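Local coordinates for protein aminotransferase (Neisseria meningitidis Z2491, PDB 3JTX) that probably transfers amino groups between amino acids and keto acids, using pyridoxal phosphate bound as a Schiff base to a lysine, at residues Arg309-Leu314 with Phe327-Lys332; Ala74-Leu79 with Val88-Glu93. All coordinates share one frame; numbering follows the deposited sequence.

The two contacts lie on opposite sides of the chain's centre. Their own centres are 36 Å apart, and their nearest atoms are about 15 Å apart, so they do not touch. Contact 2 comes first along the chain and closes before contact 1 opens. It sets helix 69-82 against the loop that leads into strand 94-97, at one edge of the seven-stranded mixed sheet within this chain. Contact 1 sets the end of helix 294-314 against strand 328-332 of the three-stranded antiparallel sheet. They share no helix, strand or sheet. This is consistent with contact 2 belonging to the large domain and contact 1 to the small domain of class I and II aminotransferases.

Contact 1 of 2, residues Arg309-Leu314 with Phe327-Lys332; sequences RVIPIL and FYIWLK
I329 meets V310, I311 and L314 through a single methyl. Its CD1 lies 3.8 Å from V310 CG1, and the distances from I329 CD1 to I311 CD1 and to L314 CD1 are equal to this. These contacts are purely apolar, and no hydrogen bond joins the two segments. The I329 side chain is extended (chi2 178°), which carries CD1 out from the strand to the helix. L314 reaches toward it tip to tip. I311 runs past it in the opposite direction. V310 crosses it at a slant and touches with CG1, the branch opposite its backbone N (chi1 169°).

This helix-on-strand packing is consistent with the small domain of fold type I aminotransferases. The axes of 309-314 and 328-332 run nearly parallel, at 12°, and come within 11.3 Å. Helix 294-314 ends here, and a loop without helix or strand leads to strand 328-332, an outermost strand, within this chain, of a three-stranded antiparallel sheet.

The helix keeps a backbone bond, L314 N to V310 O (3.0 Å), past the kink at P312. The strand pairs with its neighbour, I329 with I375 of strand 372-376. V310 also packs on C384 of helix 381-394.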
loop_
_atom_site.group_PDB
_atom_site.type_symbol
_atom_site.label_atom_id
_atom_site.label_comp_id
_atom_site.label_asym_id
_atom_site.label_seq_id
_atom_site.Cartn_x
_atom_site.Cartn_y
_atom_site.Cartn_z
ATOM N N ARG A 309 -20.689 -21.777 -24.562
ATOM C CA ARG A 309 -21.466 -21.291 -25.694
ATOM C C ARG A 309 -20.608 -20.544 -26.719
ATOM O O ARG A 309 -20.805 -20.705 -27.925
ATOM C CB ARG A 309 -22.604 -20.414 -25.187
ATOM C CG ARG A 309 -23.543 -21.177 -24.249
ATOM C CD ARG A 309 -24.729 -20.348 -23.785
ATOM N NE ARG A 309 -25.577 -19.924 -24.901
ATOM C CZ ARG A 309 -26.536 -18.996 -24.829
ATOM N NH1 ARG A 309 -26.818 -18.387 -23.677
ATOM N NH2 ARG A 309 -27.222 -18.681 -25.923
ATOM N N VAL A 310 -19.640 -19.759 -26.243
ATOM C CA VAL A 310 -18.803 -18.934 -27.115
ATOM C C VAL A 310 -17.783 -19.739 -27.937
ATOM O O VAL A 310 -17.591 -19.467 -29.123
ATOM C CB VAL A 310 -18.068 -17.819 -26.302
ATOM C CG1 VAL A 310 -17.011 -17.137 -27.144
ATOM C CG2 VAL A 310 -19.062 -16.811 -25.751
ATOM N N ILE A 311 -17.100 -20.705 -27.317
ATOM C CA ILE A 311 -16.029 -21.414 -28.017
ATOM C C ILE A 311 -16.550 -22.097 -29.291
ATOM O O ILE A 311 -15.973 -21.896 -30.368
ATOM C CB ILE A 311 -15.263 -22.401 -27.097
ATOM C CG1 ILE A 311 -14.429 -21.636 -26.067
ATOM C CG2 ILE A 311 -14.385 -23.347 -27.924
ATOM C CD1 ILE A 311 -13.275 -20.815 -26.647
ATOM N N PRO A 312 -17.643 -22.879 -29.190
ATOM C CA PRO A 312 -18.141 -23.516 -30.422
ATOM C C PRO A 312 -18.622 -22.524 -31.488
ATOM O O PRO A 312 -18.555 -22.836 -32.680
ATOM C CB PRO A 312 -19.293 -24.422 -29.953
ATOM C CG PRO A 312 -19.452 -24.206 -28.505
ATOM C CD PRO A 312 -18.435 -23.234 -28.001
ATOM N N ILE A 313 -19.094 -21.344 -31.080
ATOM C CA ILE A 313 -19.489 -20.324 -32.064
ATOM C C ILE A 313 -18.236 -19.847 -32.809
ATOM O O ILE A 313 -18.197 -19.861 -34.037
ATOM C CB ILE A 313 -20.246 -19.132 -31.423
ATOM C CG1 ILE A 313 -21.596 -19.593 -30.868
ATOM C CG2 ILE A 313 -20.502 -18.027 -32.446
ATOM C CD1 ILE A 313 -22.302 -18.543 -30.037
ATOM N N LEU A 314 -17.199 -19.474 -32.063
ATOM C CA LEU A 314 -15.971 -18.975 -32.685
ATOM C C LEU A 314 -15.290 -20.039 -33.553
ATOM O O LEU A 314 -14.679 -19.725 -34.586
ATOM C CB LEU A 314 -14.989 -18.462 -31.614
ATOM C CG LEU A 314 -15.391 -17.190 -30.855
ATOM C CD1 LEU A 314 -14.348 -16.888 -29.757
ATOM C CD2 LEU A 314 -15.595 -15.993 -31.820
ATOM N N PHE A 327 -10.509 -16.146 -17.577
ATOM C CA PHE A 327 -11.656 -15.680 -18.357
ATOM C C PHE A 327 -11.283 -15.031 -19.693
ATOM O O PHE A 327 -12.099 -14.312 -20.291
ATOM C CB PHE A 327 -12.635 -14.814 -17.510
ATOM C CG PHE A 327 -12.026 -13.619 -16.799
ATOM C CD1 PHE A 327 -11.343 -12.623 -17.486
ATOM C CD2 PHE A 327 -12.232 -13.447 -15.429
ATOM C CE1 PHE A 327 -10.852 -11.508 -16.823
ATOM C CE2 PHE A 327 -11.730 -12.342 -14.759
ATOM C CZ PHE A 327 -11.041 -11.367 -15.459
ATOM N N TYR A 328 -10.087 -15.327 -20.197
ATOM C CA TYR A 328 -9.644 -14.804 -21.494
ATOM C C TYR A 328 -9.692 -15.852 -22.583
ATOM O O TYR A 328 -9.464 -17.047 -22.324
ATOM C CB TYR A 328 -8.214 -14.269 -21.406
ATOM C CG TYR A 328 -8.068 -13.192 -20.381
ATOM C CD1 TYR A 328 -8.638 -11.928 -20.577
ATOM C CD2 TYR A 328 -7.369 -13.426 -19.213
ATOM C CE1 TYR A 328 -8.501 -10.925 -19.614
ATOM C CE2 TYR A 328 -7.229 -12.437 -18.246
ATOM C CZ TYR A 328 -7.782 -11.194 -18.447
ATOM O OH TYR A 328 -7.652 -10.240 -17.445
ATOM N N ILE A 329 -10.021 -15.399 -23.793
ATOM C CA ILE A 329 -9.760 -16.138 -25.011
ATOM C C ILE A 329 -8.628 -15.365 -25.730
ATOM O O ILE A 329 -8.756 -14.170 -26.009
ATOM C CB ILE A 329 -10.993 -16.207 -25.918
ATOM C CG1 ILE A 329 -12.135 -16.972 -25.228
ATOM C CG2 ILE A 329 -10.645 -16.882 -27.231
ATOM C CD1 ILE A 329 -13.399 -17.038 -26.063
ATOM N N TRP A 330 -7.518 -16.050 -25.986
ATOM C CA TRP A 330 -6.382 -15.489 -26.729
ATOM C C TRP A 330 -6.577 -15.929 -28.173
ATOM O O TRP A 330 -6.109 -16.995 -28.590
ATOM C CB TRP A 330 -5.085 -16.011 -26.079
ATOM C CG TRP A 330 -3.730 -15.508 -26.543
ATOM C CD1 TRP A 330 -2.646 -16.298 -26.887
ATOM C CD2 TRP A 330 -3.264 -14.156 -26.606
ATOM N NE1 TRP A 330 -1.561 -15.517 -27.176
ATOM C CE2 TRP A 330 -1.913 -14.198 -27.027
ATOM C CE3 TRP A 330 -3.860 -12.910 -26.365
ATOM C CZ2 TRP A 330 -1.151 -13.039 -27.224
ATOM C CZ3 TRP A 330 -3.103 -11.752 -26.576
ATOM C CH2 TRP A 330 -1.761 -11.825 -26.976
ATOM N N LEU A 331 -7.289 -15.107 -28.937
ATOM C CA LEU A 331 -7.783 -15.501 -30.244
ATOM C C LEU A 331 -6.768 -15.245 -31.365
ATOM O O LEU A 331 -6.340 -14.106 -31.598
ATOM C CB LEU A 331 -9.098 -14.772 -30.546
ATOM C CG LEU A 331 -9.771 -15.190 -31.858
ATOM C CD1 LEU A 331 -10.272 -16.642 -31.755
ATOM C CD2 LEU A 331 -10.911 -14.243 -32.242
ATOM N N LYS A 332 -6.395 -16.313 -32.062
ATOM C CA LYS A 332 -5.517 -16.216 -33.222
ATOM C C LYS A 332 -6.257 -15.538 -34.376
ATOM O O LYS A 332 -7.315 -15.999 -34.807
ATOM C CB LYS A 332 -5.018 -17.610 -33.637
ATOM C CG LYS A 332 -3.929 -17.602 -34.723
ATOM C CD LYS A 332 -3.491 -19.038 -35.096
ATOM C CE LYS A 332 -2.876 -19.110 -36.496
ATOM N NZ LYS A 332 -2.409 -20.494 -36.865
#

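Contact 2 of 2, residues Ala74-Leu79 with Val88-Glu93; sequences ACANWL and VDADNE
A helix and the loop that follows it pack here beside the large sheet of the aminotransferase fold. Helix 69-82 sets A76 and L79 against segment 88-93, the lead-in to strand 94-97. A76 CB lies 3.5 Å from V88 O and also packs on the methyl of A90. The CA atoms of A76 and A90 are 5.7 Å apart, an approach that the two small methyl side chains allow. L79 CD1 rests 3.8 Å from V88 CB, and the two V88 methyls lie beside it at similar range. I94 touches A76, L79 and V88 and continues this apolar layer.

One water bridges the backbones. It donates to A76 O at 2.7 Å and accepts from V88 N at 2.9 Å.

Much of the loop's hold is internal. D91 N-H meets D89 OD1 from above the carboxylate plane, in a bent bond (146°) that closes an Asx turn. E93 OE1 accepts from D89 N at 2.9 Å in a nearly straight bond (172°), through its anti lone pair. Outside the loop, E93 OE1 forms a salt bridge with R234. D89 O accepts from both N92 N and E93 N.

Segments 74-79 and 88-93 share no direct hydrogen bond. Apolar contacts join them, the water satisfies A76 O and V88 N, and R72, earlier on the same helix, bonds to A90 O.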
loop_
_atom_site.group_PDB
_atom_site.type_symbol
_atom_site.label_atom_id
_atom_site.label_comp_id
_atom_site.label_asym_id
_atom_site.label_seq_id
_atom_site.Cartn_x
_atom_site.Cartn_y
_atom_site.Cartn_z
ATOM N N ALA A 74 -7.027 -18.876 7.976
ATOM C CA ALA A 74 -8.033 -19.031 6.917
ATOM C C ALA A 74 -7.350 -19.266 5.561
ATOM O O ALA A 74 -7.795 -20.092 4.758
ATOM C CB ALA A 74 -8.931 -17.810 6.841
ATOM N N CYS A 75 -6.266 -18.539 5.314
ATOM C CA CYS A 75 -5.486 -18.747 4.100
ATOM C C CYS A 75 -4.864 -20.141 4.071
ATOM O O CYS A 75 -4.923 -20.819 3.040
ATOM C CB CYS A 75 -4.415 -17.676 3.948
ATOM S SG CYS A 75 -5.108 -16.033 3.761
ATOM N N ALA A 76 -4.273 -20.554 5.188
ATOM C CA ALA A 76 -3.675 -21.901 5.326
ATOM C C ALA A 76 -4.714 -23.000 5.107
ATOM O O ALA A 76 -4.455 -23.995 4.413
ATOM C CB ALA A 76 -3.015 -22.054 6.678
ATOM N N ASN A 77 -5.893 -22.822 5.706
ATOM C CA ASN A 77 -6.988 -23.770 5.550
ATOM C C ASN A 77 -7.474 -23.853 4.104
ATOM O O ASN A 77 -7.707 -24.946 3.593
ATOM C CB ASN A 77 -8.161 -23.410 6.455
ATOM C CG ASN A 77 -7.851 -23.597 7.934
ATOM O OD1 ASN A 77 -6.902 -24.288 8.301
ATOM N ND2 ASN A 77 -8.650 -22.961 8.789
ATOM N N TRP A 78 -7.626 -22.699 3.456
ATOM C CA TRP A 78 -7.991 -22.646 2.041
ATOM C C TRP A 78 -6.990 -23.393 1.143
ATOM O O TRP A 78 -7.392 -24.176 0.276
ATOM C CB TRP A 78 -8.129 -21.201 1.542
ATOM C CG TRP A 78 -8.482 -21.161 0.089
ATOM C CD1 TRP A 78 -9.716 -21.386 -0.465
ATOM C CD2 TRP A 78 -7.589 -20.928 -1.004
ATOM N NE1 TRP A 78 -9.642 -21.293 -1.828
ATOM C CE2 TRP A 78 -8.349 -21.012 -2.188
ATOM C CE3 TRP A 78 -6.227 -20.648 -1.094
ATOM C CZ2 TRP A 78 -7.784 -20.833 -3.457
ATOM C CZ3 TRP A 78 -5.666 -20.455 -2.352
ATOM C CH2 TRP A 78 -6.445 -20.552 -3.516
ATOM N N LEU A 79 -5.698 -23.158 1.371
ATOM C CA LEU A 79 -4.636 -23.833 0.608
ATOM C C LEU A 79 -4.716 -25.363 0.733
ATOM O O LEU A 79 -4.500 -26.084 -0.237
ATOM C CB LEU A 79 -3.247 -23.365 1.075
ATOM C CG LEU A 79 -2.813 -21.944 0.673
ATOM C CD1 LEU A 79 -1.614 -21.512 1.498
ATOM C CD2 LEU A 79 -2.490 -21.825 -0.830
ATOM N N VAL A 88 0.696 -25.551 4.720
ATOM C CA VAL A 88 1.472 -24.318 4.743
ATOM C C VAL A 88 1.253 -23.685 6.120
ATOM O O VAL A 88 0.124 -23.577 6.587
ATOM C CB VAL A 88 0.989 -23.368 3.608
ATOM C CG1 VAL A 88 1.647 -21.982 3.686
ATOM C CG2 VAL A 88 1.226 -24.017 2.239
ATOM N N ASP A 89 2.327 -23.274 6.773
ATOM C CA ASP A 89 2.251 -22.862 8.184
ATOM C C ASP A 89 1.789 -21.409 8.294
ATOM O O ASP A 89 2.486 -20.512 7.856
ATOM C CB ASP A 89 3.633 -23.066 8.838
ATOM C CG ASP A 89 3.641 -22.794 10.339
ATOM O OD1 ASP A 89 2.728 -22.129 10.869
ATOM O OD2 ASP A 89 4.594 -23.260 10.995
ATOM N N ALA A 90 0.613 -21.185 8.885
ATOM C CA ALA A 90 0.062 -19.845 9.074
ATOM C C ALA A 90 0.981 -18.945 9.903
ATOM O O ALA A 90 1.005 -17.732 9.699
ATOM C CB ALA A 90 -1.350 -19.916 9.704
ATOM N N ASP A 91 1.760 -19.534 10.809
ATOM C CA ASP A 91 2.669 -18.755 11.679
ATOM C C ASP A 91 3.880 -18.148 10.965
ATOM O O ASP A 91 4.450 -17.183 11.481
ATOM C CB ASP A 91 3.240 -19.634 12.812
ATOM C CG ASP A 91 2.186 -20.114 13.804
ATOM O OD1 ASP A 91 1.167 -19.424 14.017
ATOM O OD2 ASP A 91 2.408 -21.186 14.408
ATOM N N ASN A 92 4.324 -18.707 9.829
ATOM C CA ASN A 92 5.528 -18.150 9.214
ATOM C C ASN A 92 5.633 -18.225 7.691
ATOM O O ASN A 92 6.556 -17.650 7.136
ATOM C CB ASN A 92 6.801 -18.694 9.884
ATOM C CG ASN A 92 6.967 -20.194 9.729
ATOM O OD1 ASN A 92 6.294 -20.833 8.932
ATOM N ND2 ASN A 92 7.892 -20.758 10.494
ATOM N N GLU A 93 4.659 -18.845 7.018
ATOM C CA GLU A 93 4.701 -19.000 5.552
ATOM C C GLU A 93 3.641 -18.228 4.783
ATOM O O GLU A 93 3.521 -18.393 3.567
ATOM C CB GLU A 93 4.614 -20.479 5.173
ATOM C CG GLU A 93 5.859 -21.271 5.538
ATOM C CD GLU A 93 5.825 -22.708 5.054
ATOM O OE1 GLU A 93 4.864 -23.432 5.393
ATOM O OE2 GLU A 93 6.777 -23.111 4.340
HETATM O O HOH W 1 -2.142 -25.456 4.455
#